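Local coordinates for HTH-type transcriptional regulator mcbR (Escherichia coli UMEA 3718-1, PDB 4P9F), which represses transcription of the mcbA gene by binding its promoter region, which prevents colanic acid overproduction and matters for biofilm formation, at residues I82-E85 with L86-A90. Residues are numbered along the deposited sequence; the frame is centred on the assembly and turned at random.
Sequences IRYE and LELMA
Ile-82 to Glu-85 hand their carbonyls to the amides of Leu-86 to Met-89 in the i to i+4 ladder of an alpha helix, a stretch of helix 73-95 in the all-helical FCD domain; Glu-87 N to Arg-83 O is 2.8 Å, whereas the bond from Leu-86 N to Ile-82 O is weak at 3.3 Å. One turn apart, Arg-83 and Glu-87 form a salt bridge with NH1 2.8 Å from OE2. The carboxylate oxygen lies at the guanidinium edge, close to its plane, and is met on its syn side, though NH1 stands somewhat out of the carboxylate plane; the two planes are 39° apart. Arg-83 reaches it with CG between the backbone N and carbonyl carbon (chi1 73°) and an extended chain beyond. Trp-153 NE1 also bonds to OE2, while OE1 forms a salt bridge with Arg-133 NH1 and a hydrogen bond with Tyr-137 OH, so both oxygens of this buried acid are engaged; the two neighbouring arginines would be expected to stabilise its charged form. A glutamine in place of Glu-87 would probably leave Arg-83 and Arg-133 without the negative charge they share here. Elsewhere round the helix, the side chains of Ile-82 and Leu-86 lie side by side, pointing the same way, with CG2 of Ile-82 4.0 Å from CD1 of Leu-86; both pack on Leu-152, and Leu-86 meets Leu-86 of the second subunit, placing this face at the dimer interface. On the flank facing Met-202 of helix 191-210, Leu-88 makes a CH-pi contact with Tyr-84: its CD1 sits over one ring face, 3.6 Å from the centroid and 24° off the normal, displaced toward the rim at CZ.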
loop_
_atom_site.group_PDB
_atom_site.type_symbol
_atom_site.label_atom_id
_atom_site.label_comp_id
_atom_site.label_asym_id
_atom_site.label_seq_id
_atom_site.Cartn_x
_atom_site.Cartn_y
_atom_site.Cartn_z
ATOM N N ILE A 82 -10.245 -0.129 0.620
ATOM C CA ILE A 82 -9.032 0.017 -0.170
ATOM C C ILE A 82 -8.726 -1.266 -0.939
ATOM O O ILE A 82 -8.510 -1.245 -2.148
ATOM C CB ILE A 82 -7.808 0.384 0.703
ATOM C CG1 ILE A 82 -8.046 1.698 1.462
ATOM C CG2 ILE A 82 -6.553 0.513 -0.178
ATOM C CD1 ILE A 82 -7.016 1.980 2.561
ATOM N N ARG A 83 -8.720 -2.394 -0.251
ATOM C CA ARG A 83 -8.314 -3.622 -0.910
ATOM C C ARG A 83 -9.361 -4.100 -1.909
ATOM O O ARG A 83 -9.047 -4.835 -2.839
ATOM C CB ARG A 83 -8.038 -4.698 0.118
ATOM C CG ARG A 83 -9.285 -5.258 0.760
ATOM C CD ARG A 83 -8.868 -6.215 1.851
ATOM N NE ARG A 83 -9.999 -6.904 2.469
ATOM C CZ ARG A 83 -10.412 -8.120 2.136
ATOM N NH1 ARG A 83 -9.789 -8.809 1.176
ATOM N NH2 ARG A 83 -11.437 -8.651 2.783
ATOM N N TYR A 84 -10.601 -3.694 -1.703
ATOM C CA TYR A 84 -11.647 -4.001 -2.667
ATOM C C TYR A 84 -11.214 -3.556 -4.059
ATOM O O TYR A 84 -11.152 -4.373 -4.974
ATOM C CB TYR A 84 -12.955 -3.326 -2.271
ATOM C CG TYR A 84 -14.106 -3.576 -3.224
ATOM C CD1 TYR A 84 -14.907 -4.713 -3.114
ATOM C CD2 TYR A 84 -14.395 -2.668 -4.230
ATOM C CE1 TYR A 84 -15.977 -4.925 -3.997
ATOM C CE2 TYR A 84 -15.453 -2.868 -5.106
ATOM C CZ TYR A 84 -16.243 -3.994 -4.986
ATOM O OH TYR A 84 -17.284 -4.171 -5.872
ATOM N N GLU A 85 -10.851 -2.282 -4.204
ATOM C CA GLU A 85 -10.412 -1.774 -5.501
ATOM C C GLU A 85 -9.153 -2.450 -6.001
ATOM O O GLU A 85 -9.059 -2.775 -7.182
ATOM C CB GLU A 85 -10.196 -0.260 -5.463
ATOM C CG GLU A 85 -11.431 0.506 -5.073
ATOM C CD GLU A 85 -12.563 0.356 -6.085
ATOM O OE1 GLU A 85 -12.282 0.122 -7.282
ATOM O OE2 GLU A 85 -13.737 0.487 -5.681
ATOM N N LEU A 86 -8.186 -2.667 -5.111
ATOM C CA LEU A 86 -6.899 -3.208 -5.542
ATOM C C LEU A 86 -6.999 -4.660 -5.983
ATOM O O LEU A 86 -6.394 -5.048 -6.986
ATOM C CB LEU A 86 -5.871 -3.087 -4.419
ATOM C CG LEU A 86 -5.573 -1.641 -3.988
ATOM C CD1 LEU A 86 -4.441 -1.553 -2.940
ATOM C CD2 LEU A 86 -5.278 -0.741 -5.204
ATOM N N GLU A 87 -7.760 -5.463 -5.242
ATOM C CA GLU A 87 -7.868 -6.885 -5.548
ATOM C C GLU A 87 -8.697 -7.129 -6.826
ATOM O O GLU A 87 -8.369 -8.003 -7.622
ATOM C CB GLU A 87 -8.464 -7.639 -4.345
ATOM C CG GLU A 87 -7.506 -7.647 -3.119
ATOM C CD GLU A 87 -7.955 -8.588 -1.997
ATOM O OE1 GLU A 87 -8.339 -9.740 -2.279
ATOM O OE2 GLU A 87 -7.933 -8.167 -0.839
ATOM N N LEU A 88 -9.736 -6.324 -7.032
ATOM C CA LEU A 88 -10.522 -6.407 -8.252
ATOM C C LEU A 88 -9.676 -5.978 -9.453
ATOM O O LEU A 88 -9.802 -6.529 -10.548
ATOM C CB LEU A 88 -11.778 -5.544 -8.143
ATOM C CG LEU A 88 -12.842 -6.060 -7.162
ATOM C CD1 LEU A 88 -14.126 -5.243 -7.259
ATOM C CD2 LEU A 88 -13.117 -7.521 -7.401
HETATM N N MSE A 89 -8.818 -4.988 -9.246
HETATM C CA MSE A 89 -7.893 -4.559 -10.295
HETATM C C MSE A 89 -6.894 -5.664 -10.608
HETATM O O MSE A 89 -6.625 -5.965 -11.779
HETATM C CB MSE A 89 -7.138 -3.285 -9.876
HETATM C CG MSE A 89 -6.139 -2.765 -10.912
HETATM SE SE MSE A 89 -4.981 -1.335 -10.165
HETATM C CE MSE A 89 -6.137 -0.736 -8.718
ATOM N N ALA A 90 -6.339 -6.258 -9.555
ATOM C CA ALA A 90 -5.410 -7.360 -9.719
ATOM C C ALA A 90 -6.052 -8.528 -10.470
ATOM O O ALA A 90 -5.458 -9.071 -11.400
ATOM C CB ALA A 90 -4.879 -7.836 -8.349
#